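Local coordinates for protein tRNA (adenine-N(1)-)-methyltransferase (PDB 2PWY) that transfers a methyl group from S-adenosyl-L-methionine to N1 of adenosine 58 in tRNA and is required for cell growth at extreme temperatures, at residues H32-G46 with V50-H62. Sequence-based numbering, arbitrary orientation.
Sequences HHKGSVPHEALLEAG and VVRTHLGEELSVH. With SO4 (sulfate ion), chain D.
Val-37 from strand 37-38 and Leu-42 and Ala-45 from helix 39-45 pack on Val-51, Leu-59 and Val-61 in the small N-terminal domain, where strand and helix together cover the beta-hairpin 50-62. These three hairpin residues point toward 32-46, where branched aliphatic groups fill the interface without leaving a polar atom to satisfy. Val-51, with CG1 anti to the backbone N (chi1 179°), turns that methyl to Val-37 CG1, 3.7 Å away, leaving CG2 for Ala-41, Leu-42 and Ala-45. Val-37 CG2 meets Leu-59 CD1 tip to tip. The small Ala-45 lets the helix end come close, its CB 3.6 Å from Val-50 O. Gly-46, with positive phi, ends the helix.

Near the hairpin turn the contact becomes polar. His-54 N donates to Lys-34 O at 2.9 Å, while Thr-53 OG1 is 3.2 Å from the same oxygen, at best a weak bond. A water joins Thr-53 OG1 to Gly-35 O. Glycine suits position 35: at its backbone angles a CB would be jammed against Lys-34 O, and it would also sit too near His-54 CD2.

Leu-59 CD2 sits over one face of the His-32 ring, 4.2 Å from its centroid, in a CH-pi contact; the ring's NE2 is hydrogen-bonded to Asp-14. The Glu-57 side chain crosses that of His-32 at about a right angle, its carboxylate plane turned 80° from the ring, with OE1 3.2 Å from His-32 CE1, and its CB packs on the aliphatic part of Lys-34. Its OE2 accepts from Glu-58 N and Arg-15 N. An alanine in place of Glu-57 would probably leave those two amides without their shared acceptor and open a gap beside His-32.

Strand 10-13 pairs with strand 58-62 and brings Leu-12 against Leu-42 and Val-61, while strand 29-30, paired with 37-38, adds Phe-30 beside Leu-59.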
loop_
_atom_site.group_PDB
_atom_site.type_symbol
_atom_site.label_atom_id
_atom_site.label_comp_id
_atom_site.label_asym_id
_atom_site.label_seq_id
_atom_site.Cartn_x
_atom_site.Cartn_y
_atom_site.Cartn_z
ATOM N N HIS A 32 14.218 34.860 10.321
ATOM C CA HIS A 32 14.025 33.577 10.989
ATOM C C HIS A 32 14.138 33.789 12.491
ATOM O O HIS A 32 14.929 34.626 12.936
ATOM C CB HIS A 32 15.074 32.570 10.507
ATOM C CG HIS A 32 14.818 31.169 10.957
ATOM N ND1 HIS A 32 15.273 30.684 12.166
ATOM C CD2 HIS A 32 14.156 30.149 10.366
ATOM C CE1 HIS A 32 14.901 29.423 12.296
ATOM N NE2 HIS A 32 14.226 29.073 11.216
ATOM N N HIS A 33 13.366 33.024 13.263
ATOM C CA HIS A 33 13.233 33.276 14.708
ATOM C C HIS A 33 14.533 33.184 15.529
ATOM O O HIS A 33 14.675 33.858 16.557
ATOM C CB HIS A 33 12.089 32.456 15.332
ATOM C CG HIS A 33 12.411 31.008 15.551
ATOM N ND1 HIS A 33 12.448 30.087 14.524
ATOM C CD2 HIS A 33 12.675 30.316 16.687
ATOM C CE1 HIS A 33 12.739 28.894 15.016
ATOM N NE2 HIS A 33 12.881 29.006 16.326
ATOM N N LYS A 34 15.479 32.371 15.074
ATOM C CA LYS A 34 16.767 32.282 15.769
ATOM C C LYS A 34 17.886 33.060 15.071
ATOM O O LYS A 34 19.068 32.788 15.274
ATOM C CB LYS A 34 17.158 30.825 16.029
ATOM C CG LYS A 34 16.417 30.192 17.216
ATOM C CD LYS A 34 17.213 29.039 17.807
ATOM C CE LYS A 34 16.337 28.023 18.527
ATOM N NZ LYS A 34 15.829 28.525 19.836
ATOM N N GLY A 35 17.511 34.053 14.271
ATOM C CA GLY A 35 18.507 34.921 13.660
ATOM C C GLY A 35 18.293 35.120 12.177
ATOM O O GLY A 35 18.189 34.147 11.412
ATOM N N SER A 36 18.212 36.389 11.779
ATOM C CA SER A 36 18.125 36.755 10.371
ATOM C C SER A 36 19.494 36.662 9.705
ATOM O O SER A 36 20.528 36.855 10.353
ATOM C CB SER A 36 17.547 38.159 10.218
ATOM O OG SER A 36 16.191 38.176 10.636
ATOM N N VAL A 37 19.493 36.355 8.409
ATOM C CA VAL A 37 20.728 36.118 7.668
ATOM C C VAL A 37 20.677 36.895 6.356
ATOM O O VAL A 37 19.719 36.737 5.599
ATOM C CB VAL A 37 20.924 34.599 7.365
ATOM C CG1 VAL A 37 22.208 34.360 6.579
ATOM C CG2 VAL A 37 20.941 33.779 8.658
ATOM N N PRO A 38 21.712 37.719 6.073
ATOM C CA PRO A 38 21.763 38.407 4.779
ATOM C C PRO A 38 21.843 37.391 3.650
ATOM O O PRO A 38 22.496 36.348 3.793
ATOM C CB PRO A 38 23.069 39.216 4.834
ATOM C CG PRO A 38 23.511 39.196 6.243
ATOM C CD PRO A 38 22.884 38.028 6.920
ATOM N N HIS A 39 21.183 37.686 2.529
ATOM C CA HIS A 39 21.241 36.797 1.376
ATOM C C HIS A 39 22.670 36.494 0.929
ATOM O O HIS A 39 22.964 35.383 0.490
ATOM C CB HIS A 39 20.403 37.365 0.230
ATOM C CG HIS A 39 18.928 37.235 0.452
ATOM N ND1 HIS A 39 18.002 37.532 -0.522
ATOM C CD2 HIS A 39 18.217 36.821 1.530
ATOM C CE1 HIS A 39 16.784 37.330 -0.051
ATOM N NE2 HIS A 39 16.885 36.888 1.189
ATOM N N GLU A 40 23.561 37.473 1.067
ATOM C CA GLU A 40 24.970 37.274 0.726
ATOM C C GLU A 40 25.582 36.096 1.487
ATOM O O GLU A 40 26.380 35.343 0.921
ATOM C CB GLU A 40 25.783 38.540 1.010
ATOM C CG GLU A 40 25.425 39.731 0.127
ATOM C CD GLU A 40 24.158 40.478 0.557
ATOM O OE1 GLU A 40 23.554 40.145 1.605
ATOM O OE2 GLU A 40 23.773 41.419 -0.167
ATOM N N ALA A 41 25.214 35.936 2.756
ATOM C CA ALA A 41 25.771 34.845 3.576
ATOM C C ALA A 41 25.338 33.497 3.010
ATOM O O ALA A 41 26.097 32.522 3.043
ATOM C CB ALA A 41 25.340 34.966 5.021
ATOM N N LEU A 42 24.106 33.458 2.503
ATOM C CA LEU A 42 23.528 32.250 1.915
ATOM C C LEU A 42 24.272 31.856 0.660
ATOM O O LEU A 42 24.630 30.693 0.474
ATOM C CB LEU A 42 22.043 32.452 1.605
ATOM C CG LEU A 42 21.144 32.824 2.785
ATOM C CD1 LEU A 42 19.717 33.133 2.317
ATOM C CD2 LEU A 42 21.126 31.752 3.857
ATOM N N LEU A 43 24.506 32.839 -0.200
ATOM C CA LEU A 43 25.229 32.624 -1.441
ATOM C C LEU A 43 26.673 32.210 -1.161
ATOM O O LEU A 43 27.226 31.331 -1.831
ATOM C CB LEU A 43 25.159 33.884 -2.306
ATOM C CG LEU A 43 23.736 34.331 -2.707
ATOM C CD1 LEU A 43 23.720 35.807 -3.090
ATOM C CD2 LEU A 43 23.174 33.476 -3.840
ATOM N N GLU A 44 27.271 32.829 -0.149
ATOM C CA GLU A 44 28.630 32.492 0.248
ATOM C C GLU A 44 28.748 31.049 0.744
ATOM O O GLU A 44 29.693 30.342 0.382
ATOM C CB GLU A 44 29.143 33.515 1.261
ATOM C CG GLU A 44 29.606 34.776 0.538
ATOM C CD GLU A 44 29.501 36.058 1.355
ATOM O OE1 GLU A 44 29.198 35.989 2.570
ATOM O OE2 GLU A 44 29.725 37.140 0.758
ATOM N N ALA A 45 27.776 30.610 1.546
ATOM C CA ALA A 45 27.744 29.232 2.038
ATOM C C ALA A 45 27.554 28.291 0.848
ATOM O O ALA A 45 28.269 27.289 0.696
ATOM C CB ALA A 45 26.630 29.055 3.052
ATOM N N GLY A 46 26.608 28.655 -0.013
ATOM C CA GLY A 46 26.273 27.878 -1.210
ATOM C C GLY A 46 25.569 26.555 -0.941
ATOM O O GLY A 46 25.496 26.099 0.198
ATOM N N VAL A 50 26.362 25.697 5.142
ATOM C CA VAL A 50 25.500 26.056 6.271
ATOM C C VAL A 50 25.780 27.478 6.745
ATOM O O VAL A 50 26.870 28.012 6.521
ATOM C CB VAL A 50 25.632 25.068 7.485
ATOM C CG1 VAL A 50 25.262 23.648 7.099
ATOM C CG2 VAL A 50 27.031 25.122 8.110
ATOM N N VAL A 51 24.782 28.089 7.377
ATOM C CA VAL A 51 24.959 29.351 8.080
ATOM C C VAL A 51 24.529 29.125 9.528
ATOM O O VAL A 51 23.370 28.797 9.793
ATOM C CB VAL A 51 24.144 30.519 7.443
ATOM C CG1 VAL A 51 24.354 31.811 8.237
ATOM C CG2 VAL A 51 24.527 30.728 5.960
ATOM N N ARG A 52 25.475 29.277 10.458
ATOM C CA ARG A 52 25.180 29.117 11.883
ATOM C C ARG A 52 24.534 30.394 12.426
ATOM O O ARG A 52 25.045 31.501 12.214
ATOM C CB ARG A 52 26.457 28.850 12.678
ATOM C CG ARG A 52 27.206 27.565 12.335
ATOM C CD ARG A 52 28.260 27.294 13.419
ATOM N NE ARG A 52 29.312 28.319 13.448
ATOM C CZ ARG A 52 30.027 28.647 14.525
ATOM N NH1 ARG A 52 29.809 28.050 15.693
ATOM N NH2 ARG A 52 30.959 29.590 14.439
ATOM N N THR A 53 23.414 30.250 13.123
ATOM C CA THR A 53 22.799 31.421 13.755
ATOM C C THR A 53 22.789 31.265 15.286
ATOM O O THR A 53 23.791 30.816 15.858
ATOM C CB THR A 53 21.409 31.734 13.155
ATOM O OG1 THR A 53 20.535 30.633 13.387
ATOM C CG2 THR A 53 21.514 31.959 11.638
ATOM N N HIS A 54 21.691 31.644 15.943
ATOM C CA HIS A 54 21.646 31.664 17.415
ATOM C C HIS A 54 21.130 30.387 18.053
ATOM O O HIS A 54 20.387 29.625 17.423
ATOM C CB HIS A 54 20.793 32.832 17.914
ATOM C CG HIS A 54 21.336 34.165 17.526
ATOM N ND1 HIS A 54 22.485 34.688 18.080
ATOM C CD2 HIS A 54 20.900 35.076 16.626
ATOM C CE1 HIS A 54 22.729 35.872 17.547
ATOM N NE2 HIS A 54 21.782 36.131 16.659
ATOM N N LEU A 55 21.541 30.175 19.305
ATOM C CA LEU A 55 21.038 29.083 20.149
ATOM C C LEU A 55 21.087 27.706 19.477
ATOM O O LEU A 55 20.109 26.944 19.516
ATOM C CB LEU A 55 19.628 29.421 20.648
ATOM C CG LEU A 55 19.546 30.729 21.453
ATOM C CD1 LEU A 55 18.105 31.125 21.719
ATOM C CD2 LEU A 55 20.329 30.623 22.760
ATOM N N GLY A 56 22.227 27.400 18.853
ATOM C CA GLY A 56 22.437 26.115 18.184
ATOM C C GLY A 56 21.766 25.941 16.828
ATOM O O GLY A 56 21.913 24.887 16.189
ATOM N N GLU A 57 21.027 26.960 16.383
ATOM C CA GLU A 57 20.369 26.917 15.079
ATOM C C GLU A 57 21.391 26.950 13.949
ATOM O O GLU A 57 22.457 27.561 14.061
ATOM C CB GLU A 57 19.352 28.053 14.933
ATOM C CG GLU A 57 18.540 28.076 13.633
ATOM C CD GLU A 57 17.660 26.849 13.449
ATOM O OE1 GLU A 57 16.436 26.945 13.709
ATOM O OE2 GLU A 57 18.186 25.793 13.041
ATOM N N GLU A 58 21.037 26.276 12.858
ATOM C CA GLU A 58 21.875 26.181 11.693
ATOM C C GLU A 58 20.952 26.036 10.493
ATOM O O GLU A 58 20.075 25.164 10.469
ATOM C CB GLU A 58 22.802 24.975 11.827
ATOM C CG GLU A 58 23.816 24.829 10.720
ATOM C CD GLU A 58 24.905 23.855 11.089
ATOM O OE1 GLU A 58 24.761 22.643 10.805
ATOM O OE2 GLU A 58 25.907 24.311 11.675
ATOM N N LEU A 59 21.139 26.915 9.517
ATOM C CA LEU A 59 20.387 26.860 8.274
ATOM C C LEU A 59 21.228 26.160 7.223
ATOM O O LEU A 59 22.299 26.649 6.851
ATOM C CB LEU A 59 20.025 28.275 7.801
ATOM C CG LEU A 59 19.237 29.112 8.821
ATOM C CD1 LEU A 59 19.093 30.542 8.343
ATOM C CD2 LEU A 59 17.862 28.490 9.112
ATOM N N SER A 60 20.751 25.019 6.734
ATOM C CA SER A 60 21.480 24.334 5.677
ATOM C C SER A 60 21.008 24.924 4.361
ATOM O O SER A 60 19.812 25.170 4.176
ATOM C CB SER A 60 21.249 22.831 5.716
ATOM O OG SER A 60 19.875 22.547 5.608
ATOM N N VAL A 61 21.954 25.149 3.459
ATOM C CA VAL A 61 21.669 25.814 2.198
ATOM C C VAL A 61 21.672 24.795 1.062
ATOM O O VAL A 61 22.582 23.956 0.968
ATOM C CB VAL A 61 22.708 26.927 1.908
ATOM C CG1 VAL A 61 22.434 27.587 0.578
ATOM C CG2 VAL A 61 22.730 27.968 3.048
ATOM N N HIS A 62 20.654 24.877 0.207
ATOM C CA HIS A 62 20.445 23.901 -0.861
ATOM C C HIS A 62 20.057 24.537 -2.195
ATOM O O HIS A 62 19.406 25.588 -2.237
ATOM C CB HIS A 62 19.344 22.897 -0.478
ATOM C CG HIS A 62 19.591 22.195 0.817
ATOM N ND1 HIS A 62 20.475 21.146 0.939
ATOM C CD2 HIS A 62 19.064 22.391 2.049
ATOM C CE1 HIS A 62 20.490 20.730 2.195
ATOM N NE2 HIS A 62 19.649 21.475 2.892
HETATM S S SO4 D . 32.612 29.643 17.861
HETATM O O1 SO4 D . 31.608 30.247 18.729
HETATM O O2 SO4 D . 33.932 29.870 18.438
HETATM O O3 SO4 D . 32.358 28.209 17.741
HETATM O O4 SO4 D . 32.568 30.281 16.544
HETATM O O HOH W 1 18.144 31.496 12.146
#